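Local coordinates for protein amidase (Bacillus anthracis, PDB 5EWQ) that probably hydrolyses carboxylic amides to carboxylates and ammonia, as a member of the amidase signature family, at residues F161-A166 and D215-A220; E224-I229 and L458-G463; L245-R250 and T275-M280. All coordinates share one frame; numbering follows the deposited sequence.

Contact 1 of 3, residues F161-A166 and D215-A220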
ATOM      1  N   PHE A 161       0.697 -16.712  -1.691  1.00 60.91           N
ATOM      2  CA  PHE A 161       0.502 -16.645  -3.134  1.00 51.89           C
ATOM      3  C   PHE A 161      -0.278 -15.392  -3.510  1.00 54.13           C
ATOM      4  O   PHE A 161      -1.062 -14.875  -2.713  1.00 52.54           O
ATOM      5  CB  PHE A 161      -0.221 -17.895  -3.644  1.00 54.74           C
ATOM      6  CG  PHE A 161      -1.673 -17.961  -3.260  1.00 55.18           C
ATOM      7  CD1 PHE A 161      -2.053 -18.410  -2.006  1.00 57.16           C
ATOM      8  CD2 PHE A 161      -2.660 -17.583  -4.158  1.00 53.85           C
ATOM      9  CE1 PHE A 161      -3.389 -18.475  -1.652  1.00 57.78           C
ATOM     10  CE2 PHE A 161      -3.996 -17.644  -3.810  1.00 61.58           C
ATOM     11  CZ  PHE A 161      -4.361 -18.091  -2.555  1.00 62.46           C
ATOM     12  N   VAL A 162      -0.062 -14.907  -4.728  1.00 46.80           N
ATOM     13  CA  VAL A 162      -0.734 -13.701  -5.192  1.00 47.54           C
ATOM     14  C   VAL A 162      -2.162 -13.997  -5.647  1.00 51.95           C
ATOM     15  O   VAL A 162      -2.377 -14.668  -6.657  1.00 46.84           O
ATOM     16  CB  VAL A 162       0.035 -13.032  -6.344  1.00 47.48           C
ATOM     17  CG1 VAL A 162      -0.656 -11.743  -6.759  1.00 38.78           C
ATOM     18  CG2 VAL A 162       1.472 -12.761  -5.933  1.00 41.48           C
ATOM     19  N   LEU A 163      -3.131 -13.491  -4.891  1.00 45.92           N
ATOM     20  CA  LEU A 163      -4.539 -13.672  -5.221  1.00 44.23           C
ATOM     21  C   LEU A 163      -4.918 -12.869  -6.460  1.00 51.71           C
ATOM     22  O   LEU A 163      -5.650 -13.350  -7.327  1.00 59.00           O
ATOM     23  CB  LEU A 163      -5.422 -13.262  -4.041  1.00 44.15           C
ATOM     24  CG  LEU A 163      -6.932 -13.273  -4.282  1.00 44.63           C
ATOM     25  CD1 LEU A 163      -7.419 -14.678  -4.602  1.00 53.70           C
ATOM     26  CD2 LEU A 163      -7.672 -12.702  -3.083  1.00 45.30           C
ATOM     27  N   GLY A 164      -4.412 -11.642  -6.535  1.00 39.13           N
ATOM     28  CA  GLY A 164      -4.690 -10.766  -7.658  1.00 36.94           C
ATOM     29  C   GLY A 164      -3.961  -9.441  -7.539  1.00 43.54           C
ATOM     30  O   GLY A 164      -3.037  -9.303  -6.737  1.00 50.98           O
ATOM     31  N   LYS A 165      -4.375  -8.462  -8.334  1.00 32.01           N
ATOM     32  CA  LYS A 165      -3.741  -7.150  -8.300  1.00 31.88           C
ATOM     33  C   LYS A 165      -4.749  -6.038  -8.025  1.00 35.29           C
ATOM     34  O   LYS A 165      -5.912  -6.125  -8.419  1.00 40.69           O
ATOM     35  CB  LYS A 165      -2.993  -6.888  -9.608  1.00 28.58           C
ATOM     36  CG  LYS A 165      -1.797  -7.806  -9.798  1.00 37.43           C
ATOM     37  CD  LYS A 165      -0.998  -7.463 -11.041  1.00 40.50           C
ATOM     38  CE  LYS A 165       0.241  -8.340 -11.136  1.00 36.69           C
ATOM     39  NZ  LYS A 165       1.039  -8.072 -12.362  1.00 48.87           N
ATOM     40  N   ALA A 166      -4.288  -4.996  -7.342  1.00 26.02           N
ATOM     41  CA  ALA A 166      -5.165  -3.931  -6.874  1.00 24.65           C
ATOM     42  C   ALA A 166      -5.120  -2.700  -7.769  1.00 37.79           C
ATOM     43  O   ALA A 166      -4.101  -2.410  -8.397  1.00 35.71           O
ATOM     44  CB  ALA A 166      -4.806  -3.550  -5.453  1.00 26.77           C
ATOM     45  N   ASP A 215     -12.403  -6.578   2.960  1.00 41.55           N
ATOM     46  CA  ASP A 215     -12.133  -8.005   3.133  1.00 37.48           C
ATOM     47  C   ASP A 215     -12.137  -8.768   1.810  1.00 47.47           C
ATOM     48  O   ASP A 215     -12.748  -9.831   1.698  1.00 50.87           O
ATOM     49  CB  ASP A 215     -13.147  -8.632   4.095  1.00 43.46           C
ATOM     50  CG  ASP A 215     -12.976  -8.144   5.520  1.00 56.35           C
ATOM     51  OD1 ASP A 215     -13.577  -7.107   5.872  1.00 60.46           O
ATOM     52  OD2 ASP A 215     -12.240  -8.798   6.290  1.00 62.11           O
ATOM     53  N   PHE A 216     -11.459  -8.215   0.811  1.00 42.10           N
ATOM     54  CA  PHE A 216     -11.252  -8.908  -0.454  1.00 34.45           C
ATOM     55  C   PHE A 216      -9.960  -9.713  -0.378  1.00 37.51           C
ATOM     56  O   PHE A 216      -9.672 -10.535  -1.248  1.00 48.53           O
ATOM     57  CB  PHE A 216     -11.197  -7.918  -1.620  1.00 45.16           C
ATOM     58  CG  PHE A 216     -12.482  -7.171  -1.846  1.00 51.30           C
ATOM     59  CD1 PHE A 216     -13.693  -7.709  -1.444  1.00 53.02           C
ATOM     60  CD2 PHE A 216     -12.476  -5.930  -2.461  1.00 49.81           C
ATOM     61  CE1 PHE A 216     -14.875  -7.024  -1.652  1.00 48.90           C
ATOM     62  CE2 PHE A 216     -13.656  -5.241  -2.671  1.00 41.43           C
ATOM     63  CZ  PHE A 216     -14.857  -5.788  -2.267  1.00 42.31           C
ATOM     64  N   ALA A 217      -9.193  -9.464   0.679  1.00 36.05           N
ATOM     65  CA  ALA A 217      -7.915 -10.126   0.905  1.00 39.12           C
ATOM     66  C   ALA A 217      -7.447  -9.867   2.334  1.00 52.02           C
ATOM     67  O   ALA A 217      -7.759  -8.825   2.909  1.00 51.93           O
ATOM     68  CB  ALA A 217      -6.874  -9.641  -0.095  1.00 44.25           C
ATOM     69  N   PRO A 218      -6.699 -10.817   2.917  1.00 50.22           N
ATOM     70  CA  PRO A 218      -6.180 -10.627   4.275  1.00 42.94           C
ATOM     71  C   PRO A 218      -5.070  -9.587   4.302  1.00 45.10           C
ATOM     72  O   PRO A 218      -5.018  -8.756   5.208  1.00 56.91           O
ATOM     73  CB  PRO A 218      -5.634 -12.013   4.651  1.00 46.40           C
ATOM     74  CG  PRO A 218      -6.151 -12.952   3.605  1.00 56.06           C
ATOM     75  CD  PRO A 218      -6.326 -12.131   2.373  1.00 57.69           C
ATOM     76  N   LEU A 219      -4.192  -9.644   3.306  1.00 51.34           N
ATOM     77  CA  LEU A 219      -3.043  -8.751   3.230  1.00 46.51           C
ATOM     78  C   LEU A 219      -2.917  -8.133   1.843  1.00 45.84           C
ATOM     79  O   LEU A 219      -3.486  -8.638   0.875  1.00 55.99           O
ATOM     80  CB  LEU A 219      -1.762  -9.505   3.587  1.00 41.37           C
ATOM     81  CG  LEU A 219      -1.771 -10.206   4.945  1.00 45.99           C
ATOM     82  CD1 LEU A 219      -0.520 -11.035   5.126  1.00 52.49           C
ATOM     83  CD2 LEU A 219      -1.904  -9.187   6.059  1.00 44.16           C
ATOM     84  N   ALA A 220      -2.166  -7.040   1.749  1.00 35.81           N
ATOM     85  CA  ALA A 220      -1.974  -6.359   0.475  1.00 33.75           C
ATOM     86  C   ALA A 220      -0.631  -5.641   0.416  1.00 40.98           C
ATOM     87  O   ALA A 220      -0.084  -5.240   1.444  1.00 37.77           O
ATOM     88  CB  ALA A 220      -3.105  -5.379   0.225  1.00 33.83           C
TER
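Leu163 and Ala217 lie nearest each other across this contact, their CA atoms 7.8 Å apart, a separation too wide for strand pairing and one bridged by side chains. The contact is small, about 75 Å² in all, and Leu163 supplies roughly half of it. With CG anti to the backbone N (chi1 174°), its isobutyl group reaches across, and CD2 does the touching. That methyl lies 3.5 Å from the carbonyl O of Phe216 and 4.4 Å from CB of Ala217, so a single branch packs against both a peptide oxygen and a methyl group. Ala217 aims its CB at the strand, whereas the Phe216 ring leads away and leaves its backbone to meet the leucine. Leu163 itself has helical backbone angles (phi -70°, psi -42°), a local irregularity in an otherwise extended strand. All three residues are buried, and the contact between them is plain van der Waals packing in the interior. Strand 118-122 runs between strands 161-166 and 219-223 in the large mixed sheet, so the contact spans strand 118-122, joining strand 161-166 to the loop that leads into strand 219-223. Leu163 also packs on Pro118 and Ala217 on Val120 of that middle strand, while the Phe216 ring is received by His78 and Asp79 of helix 64-79 and by Val211 of helix 206-213.

Contact 2 of 3, residues E224-I229 and L458-G463; sequences ETTGSI and LSAVAG
The backbone N of Gly227 donates to Glu224 OE2 over 2.8 Å, tying together the turn on which Ala460 rests. This turn resembles the Gly-Gly-Ser loop of the amidase signature fold, here with the sequence Thr-Thr-Gly-Ser. In that family the serine of this loop is the nucleophile of a Ser-cisSer-Lys triad, and the hydrogen bond of Ser228 OG to Ser204 OG is consistent with Ser228 and Ser204 as its two serines. The N-H of Gly227 comes from above the carboxylate plane, 57° out of it, and the other oxygen, OE1, takes a weak bond from Ile229 N at 3.4 Å. The Gly227 bond, with this weaker one beside it, would favour one orientation of the carboxylate. Glu224 is extended, with CG anti to the backbone N (chi1 171°), and this carries the acid from the end of strand 219-223 to the inside of the turn. OE2 also lies near the carboxylate of Glu466, a proximity that could raise the proton affinity of one of the two acids, and it has a long, weak ion pair with Arg242. The CB of Thr225 points away from the helix, and its OG1 is hydrogen-bonded to Asp261. On the other side, helix 457-462 offers Ala460, whose small side chain lets the loop come close, to 5.8 Å between the CA atoms of Thr226 and Ala460. The methyl touches mainly backbone, with Ala460 CB 4.3 Å from Thr226 CA. Its nearest approach is to the carbonyl O of Thr225, 3.7 Å from Ala460 CB.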
ATOM      1  N   GLU A 224       4.981   3.398  -2.313  1.00 41.20           N
ATOM      2  CA  GLU A 224       4.925   4.805  -1.939  1.00 35.16           C
ATOM      3  C   GLU A 224       6.145   5.596  -2.394  1.00 36.99           C
ATOM      4  O   GLU A 224       7.284   5.220  -2.121  1.00 47.99           O
ATOM      5  CB  GLU A 224       4.769   4.955  -0.424  1.00 32.79           C
ATOM      6  CG  GLU A 224       4.923   6.391   0.055  1.00 38.92           C
ATOM      7  CD  GLU A 224       4.662   6.557   1.539  1.00 54.75           C
ATOM      8  OE1 GLU A 224       4.026   5.666   2.139  1.00 63.97           O
ATOM      9  OE2 GLU A 224       5.094   7.583   2.103  1.00 67.52           O
ATOM     10  N   THR A 225       5.889   6.696  -3.093  1.00 35.19           N
ATOM     11  CA  THR A 225       6.921   7.677  -3.386  1.00 43.12           C
ATOM     12  C   THR A 225       6.860   8.773  -2.329  1.00 44.33           C
ATOM     13  O   THR A 225       7.865   9.107  -1.703  1.00 45.49           O
ATOM     14  CB  THR A 225       6.753   8.288  -4.787  1.00 46.01           C
ATOM     15  OG1 THR A 225       6.995   7.280  -5.777  1.00 47.35           O
ATOM     16  CG2 THR A 225       7.731   9.431  -4.990  1.00 60.89           C
ATOM     17  N   THR A 226       5.665   9.321  -2.132  1.00 50.78           N
ATOM     18  CA  THR A 226       5.427  10.303  -1.082  1.00 41.94           C
ATOM     19  C   THR A 226       3.981  10.230  -0.594  1.00 48.40           C
ATOM     20  O   THR A 226       3.100  10.915  -1.117  1.00 55.29           O
ATOM     21  CB  THR A 226       5.732  11.736  -1.559  1.00 42.25           C
ATOM     22  OG1 THR A 226       7.058  11.791  -2.100  1.00 54.78           O
ATOM     23  CG2 THR A 226       5.626  12.717  -0.399  1.00 48.85           C
ATOM     24  N   GLY A 227       3.743   9.386   0.405  1.00 37.69           N
ATOM     25  CA  GLY A 227       2.430   9.260   1.012  1.00 31.34           C
ATOM     26  C   GLY A 227       1.491   8.295   0.314  1.00 45.08           C
ATOM     27  O   GLY A 227       0.353   8.120   0.741  1.00 49.51           O
ATOM     28  N   SER A 228       1.966   7.651  -0.748  1.00 37.23           N
ATOM     29  CA  SER A 228       1.107   6.787  -1.556  1.00 27.20           C
ATOM     30  C   SER A 228       0.655   5.519  -0.830  1.00 28.74           C
ATOM     31  O   SER A 228      -0.144   4.754  -1.364  1.00 26.40           O
ATOM     32  CB  SER A 228       1.813   6.409  -2.862  1.00 34.91           C
ATOM     33  OG  SER A 228       1.817   7.496  -3.774  1.00 42.02           O
ATOM     34  N   ILE A 229       1.152   5.298   0.383  1.00 35.38           N
ATOM     35  CA  ILE A 229       0.723   4.149   1.175  1.00 29.70           C
ATOM     36  C   ILE A 229      -0.051   4.582   2.417  1.00 30.35           C
ATOM     37  O   ILE A 229      -1.152   4.092   2.671  1.00 29.91           O
ATOM     38  CB  ILE A 229       1.920   3.272   1.605  1.00 42.82           C
ATOM     39  CG1 ILE A 229       2.417   2.437   0.425  1.00 45.78           C
ATOM     40  CG2 ILE A 229       1.528   2.349   2.747  1.00 32.64           C
ATOM     41  CD1 ILE A 229       3.598   1.553   0.758  1.00 33.88           C
ATOM     42  N   LEU A 458       8.955  14.995   4.492  1.00 61.00           N
ATOM     43  CA  LEU A 458      10.256  14.881   5.141  1.00 64.29           C
ATOM     44  C   LEU A 458      10.660  13.430   5.387  1.00 70.98           C
ATOM     45  O   LEU A 458      11.786  13.033   5.088  1.00 77.21           O
ATOM     46  CB  LEU A 458      10.255  15.650   6.463  1.00 66.62           C
ATOM     47  CG  LEU A 458       9.873  17.129   6.369  1.00 74.75           C
ATOM     48  CD1 LEU A 458       9.987  17.801   7.726  1.00 78.18           C
ATOM     49  CD2 LEU A 458      10.734  17.842   5.342  1.00 83.65           C
ATOM     50  N   SER A 459       9.739  12.642   5.932  1.00 54.35           N
ATOM     51  CA  SER A 459      10.030  11.256   6.289  1.00 59.61           C
ATOM     52  C   SER A 459      10.263  10.377   5.062  1.00 66.47           C
ATOM     53  O   SER A 459      10.973   9.373   5.135  1.00 72.34           O
ATOM     54  CB  SER A 459       8.896  10.678   7.139  1.00 63.46           C
ATOM     55  OG  SER A 459       7.652  10.764   6.465  1.00 59.11           O
ATOM     56  N   ALA A 460       9.664  10.756   3.938  1.00 50.06           N
ATOM     57  CA  ALA A 460       9.810   9.994   2.702  1.00 48.28           C
ATOM     58  C   ALA A 460      11.184  10.223   2.076  1.00 62.30           C
ATOM     59  O   ALA A 460      11.837   9.280   1.630  1.00 63.15           O
ATOM     60  CB  ALA A 460       8.711  10.363   1.717  1.00 45.84           C
ATOM     61  N   VAL A 461      11.614  11.480   2.049  1.00 62.20           N
ATOM     62  CA  VAL A 461      12.908  11.838   1.479  1.00 69.12           C
ATOM     63  C   VAL A 461      14.053  11.335   2.354  1.00 67.82           C
ATOM     64  O   VAL A 461      15.048  10.810   1.854  1.00 71.58           O
ATOM     65  CB  VAL A 461      13.036  13.365   1.295  1.00 66.32           C
ATOM     66  CG1 VAL A 461      14.442  13.743   0.858  1.00 65.71           C
ATOM     67  CG2 VAL A 461      12.010  13.862   0.288  1.00 58.11           C
ATOM     68  N   ALA A 462      13.897  11.488   3.665  1.00 64.61           N
ATOM     69  CA  ALA A 462      14.925  11.074   4.613  1.00 61.07           C
ATOM     70  C   ALA A 462      15.033   9.553   4.702  1.00 62.69           C
ATOM     71  O   ALA A 462      16.035   9.021   5.178  1.00 74.26           O
ATOM     72  CB  ALA A 462      14.641  11.666   5.984  1.00 62.73           C
ATOM     73  N   GLY A 463      13.997   8.859   4.242  1.00 58.99           N
ATOM     74  CA  GLY A 463      14.004   7.407   4.223  1.00 57.02           C
ATOM     75  C   GLY A 463      13.524   6.783   5.518  1.00 69.06           C
ATOM     76  O   GLY A 463      13.649   5.575   5.719  1.00 67.67           O
TER

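Contact 3 of 3, residues L245-R250 and T275-M280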
ATOM      1  N   LEU A 245      14.112   3.227   3.378  1.00 87.71           N
ATOM      2  CA  LEU A 245      14.682   3.144   2.038  1.00 94.18           C
ATOM      3  C   LEU A 245      15.914   2.247   2.032  1.00 90.70           C
ATOM      4  O   LEU A 245      17.021   2.689   2.338  1.00 85.10           O
ATOM      5  CB  LEU A 245      15.032   4.535   1.511  1.00 90.17           C
ATOM      6  CG  LEU A 245      13.842   5.419   1.131  1.00 71.16           C
ATOM      7  CD1 LEU A 245      14.312   6.762   0.599  1.00 61.69           C
ATOM      8  CD2 LEU A 245      12.958   4.715   0.113  1.00 55.96           C
ATOM      9  N   GLY A 246      15.706   0.982   1.680  1.00 92.37           N
ATOM     10  CA  GLY A 246      16.770  -0.004   1.672  1.00 84.49           C
ATOM     11  C   GLY A 246      16.324  -1.298   2.322  1.00 72.33           C
ATOM     12  O   GLY A 246      16.968  -2.337   2.174  1.00 78.51           O
ATOM     13  N   ARG A 247      15.211  -1.232   3.044  1.00 57.62           N
ATOM     14  CA  ARG A 247      14.674  -2.391   3.747  1.00 55.74           C
ATOM     15  C   ARG A 247      14.028  -3.376   2.777  1.00 62.19           C
ATOM     16  O   ARG A 247      14.202  -4.589   2.900  1.00 69.27           O
ATOM     17  CB  ARG A 247      13.653  -1.947   4.796  1.00 56.64           C
ATOM     18  CG  ARG A 247      13.528  -2.878   5.991  1.00 60.79           C
ATOM     19  CD  ARG A 247      14.700  -2.704   6.945  1.00 63.41           C
ATOM     20  NE  ARG A 247      14.462  -3.354   8.230  1.00 62.48           N
ATOM     21  CZ  ARG A 247      15.262  -3.236   9.286  1.00 74.77           C
ATOM     22  NH1 ARG A 247      16.355  -2.489   9.211  1.00 70.86           N
ATOM     23  NH2 ARG A 247      14.967  -3.863  10.417  1.00 84.37           N
ATOM     24  N   VAL A 248      13.285  -2.843   1.811  1.00 61.96           N
ATOM     25  CA  VAL A 248      12.556  -3.665   0.851  1.00 59.18           C
ATOM     26  C   VAL A 248      13.018  -3.397  -0.580  1.00 59.08           C
ATOM     27  O   VAL A 248      13.145  -2.245  -0.994  1.00 69.70           O
ATOM     28  CB  VAL A 248      11.036  -3.417   0.953  1.00 46.35           C
ATOM     29  CG1 VAL A 248      10.286  -4.232  -0.088  1.00 44.64           C
ATOM     30  CG2 VAL A 248      10.541  -3.750   2.351  1.00 51.60           C
ATOM     31  N   SER A 249      13.271  -4.467  -1.329  1.00 48.89           N
ATOM     32  CA  SER A 249      13.718  -4.352  -2.713  1.00 48.36           C
ATOM     33  C   SER A 249      12.612  -3.829  -3.627  1.00 54.93           C
ATOM     34  O   SER A 249      11.439  -4.159  -3.450  1.00 53.08           O
ATOM     35  CB  SER A 249      14.219  -5.703  -3.226  1.00 50.09           C
ATOM     36  OG  SER A 249      14.580  -5.626  -4.593  1.00 62.80           O
ATOM     37  N   ARG A 250      12.997  -3.015  -4.606  1.00 53.22           N
ATOM     38  CA  ARG A 250      12.045  -2.449  -5.557  1.00 41.56           C
ATOM     39  C   ARG A 250      12.101  -3.175  -6.897  1.00 41.27           C
ATOM     40  O   ARG A 250      11.399  -2.808  -7.841  1.00 39.21           O
ATOM     41  CB  ARG A 250      12.309  -0.954  -5.768  1.00 40.99           C
ATOM     42  CG  ARG A 250      11.945  -0.060  -4.588  1.00 49.15           C
ATOM     43  CD  ARG A 250      13.072   0.026  -3.569  1.00 43.58           C
ATOM     44  NE  ARG A 250      14.351   0.352  -4.195  1.00 45.44           N
ATOM     45  CZ  ARG A 250      14.732   1.582  -4.524  1.00 45.99           C
ATOM     46  NH1 ARG A 250      13.930   2.613  -4.295  1.00 43.79           N
ATOM     47  NH2 ARG A 250      15.916   1.781  -5.089  1.00 47.53           N
ATOM     48  N   THR A 275       3.290  -9.266   9.790  1.00 66.54           N
ATOM     49  CA  THR A 275       3.381 -10.637   9.300  1.00 61.52           C
ATOM     50  C   THR A 275       3.801 -10.653   7.834  1.00 56.78           C
ATOM     51  O   THR A 275       4.685 -11.413   7.437  1.00 55.00           O
ATOM     52  CB  THR A 275       2.043 -11.380   9.460  1.00 55.44           C
ATOM     53  OG1 THR A 275       1.723 -11.492  10.852  1.00 70.49           O
ATOM     54  CG2 THR A 275       2.127 -12.767   8.854  1.00 56.76           C
ATOM     55  N   LEU A 276       3.165  -9.801   7.038  1.00 56.78           N
ATOM     56  CA  LEU A 276       3.495  -9.669   5.625  1.00 53.85           C
ATOM     57  C   LEU A 276       4.870  -9.036   5.442  1.00 49.86           C
ATOM     58  O   LEU A 276       5.597  -9.361   4.504  1.00 48.97           O
ATOM     59  CB  LEU A 276       2.430  -8.837   4.906  1.00 51.12           C
ATOM     60  CG  LEU A 276       2.624  -8.604   3.407  1.00 52.52           C
ATOM     61  CD1 LEU A 276       2.618  -9.924   2.661  1.00 58.96           C
ATOM     62  CD2 LEU A 276       1.549  -7.678   2.868  1.00 49.33           C
ATOM     63  N   PHE A 277       5.220  -8.135   6.355  1.00 49.50           N
ATOM     64  CA  PHE A 277       6.473  -7.391   6.280  1.00 50.07           C
ATOM     65  C   PHE A 277       7.690  -8.293   6.474  1.00 67.76           C
ATOM     66  O   PHE A 277       8.811  -7.923   6.121  1.00 72.04           O
ATOM     67  CB  PHE A 277       6.475  -6.265   7.318  1.00 50.33           C
ATOM     68  CG  PHE A 277       7.639  -5.325   7.198  1.00 50.77           C
ATOM     69  CD1 PHE A 277       7.843  -4.599   6.036  1.00 48.69           C
ATOM     70  CD2 PHE A 277       8.517  -5.151   8.254  1.00 53.48           C
ATOM     71  CE1 PHE A 277       8.912  -3.728   5.925  1.00 53.96           C
ATOM     72  CE2 PHE A 277       9.586  -4.281   8.150  1.00 55.62           C
ATOM     73  CZ  PHE A 277       9.782  -3.566   6.984  1.00 52.12           C
ATOM     74  N   ASN A 278       7.464  -9.479   7.029  1.00 74.05           N
ATOM     75  CA  ASN A 278       8.541 -10.435   7.265  1.00 76.08           C
ATOM     76  C   ASN A 278       9.117 -11.011   5.974  1.00 77.59           C
ATOM     77  O   ASN A 278      10.313 -11.289   5.892  1.00 88.78           O
ATOM     78  CB  ASN A 278       8.052 -11.576   8.159  1.00 70.65           C
ATOM     79  CG  ASN A 278       7.847 -11.145   9.598  1.00 68.27           C
ATOM     80  OD1 ASN A 278       8.516 -10.236  10.087  1.00 66.31           O
ATOM     81  ND2 ASN A 278       6.919 -11.800  10.285  1.00 62.92           N
ATOM     82  N   ALA A 279       8.264 -11.189   4.970  1.00 71.25           N
ATOM     83  CA  ALA A 279       8.680 -11.823   3.723  1.00 69.65           C
ATOM     84  C   ALA A 279       9.082 -10.810   2.656  1.00 55.99           C
ATOM     85  O   ALA A 279       9.718 -11.165   1.665  1.00 53.65           O
ATOM     86  CB  ALA A 279       7.573 -12.720   3.194  1.00 61.71           C
HETATM   87  N   MSE A 280       8.707  -9.551   2.854  1.00 57.29           N
HETATM   88  CA  MSE A 280       9.028  -8.510   1.884  1.00 56.22           C
HETATM   89  C   MSE A 280      10.477  -8.056   2.017  1.00 60.32           C
HETATM   90  O   MSE A 280      11.155  -7.813   1.018  1.00 58.13           O
HETATM   91  CB  MSE A 280       8.096  -7.311   2.046  1.00 46.82           C
HETATM   92  CG  MSE A 280       6.618  -7.637   1.926  1.00 44.88           C
HETATM   93 SE   MSE A 280       5.563  -6.001   1.851  0.84 65.81          SE
HETATM   94  CE  MSE A 280       6.927  -4.771   2.503  1.00 69.28           C
TER
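The long connection between the neighbouring antiparallel strands 239-242 and 263-267 here folds onto helix 270-280, which follows the second of those strands. Val248 carries the contact from the connection. Its CG2 lies beside the backbone N while CG1 is anti to it (chi1 178°), and this splits the work between the two methyls. CG2 rests against two side chains three residues apart, 3.9 Å from CE1 of the Phe277 ring and 3.8 Å from CE of Met280, a selenomethionine. CG1 is directed to the backbone instead and sits 3.8 Å from the carbonyl O of Met280. The CA atoms of Val248 and Met280 are 6.1 Å apart, so the loop backbone comes close to that of the helix at Met280. The Phe277 ring also meets a second neighbour, Arg247, whose CG is 3.9 Å from its CZ. Only the aliphatic part of the arginine touches the phenylalanine. The side chain bends after CG and passes on, and although the guanidinium and ring planes are just 5° apart, the charged group lies too far along to be stacked on the ring. Its NH2 is hydrogen-bonded to Tyr301 OH, and the Tyr301 ring in turn meets Phe277 with the planes at about 60°. Pro265 of strand 263-267 touches both Phe277 and Met280, while Val248 also packs on Ala263 of the same strand and on Ile151 of helix 150-155. The contact thus lies against the central mixed sheet flanked by helices that is the hallmark of the amidase signature fold.

From the N terminus, contact 1 closes first, returning the chain from strand 161-166 to the segment leading into strand 219-223. That strand leads directly to 224-229, where contact 2 opens a far longer loop, completed only at helix 457-462. Contact 3 is nested inside this loop and closes a short excursion between 245-250 and helix 270-280. The centres of contacts 1 and 2 lie about 23 Å apart on opposite sides of the chain's centre. Contact 3 touches both: Leu276 packs on Leu219 and Ala220, and Leu245 packs on Ala460 and Gly463. Together they join strand 161-166 to the approach of strand 219-223, the loop after that strand to helix 457-462, and the connection after strand 239-242 to helix 270-280.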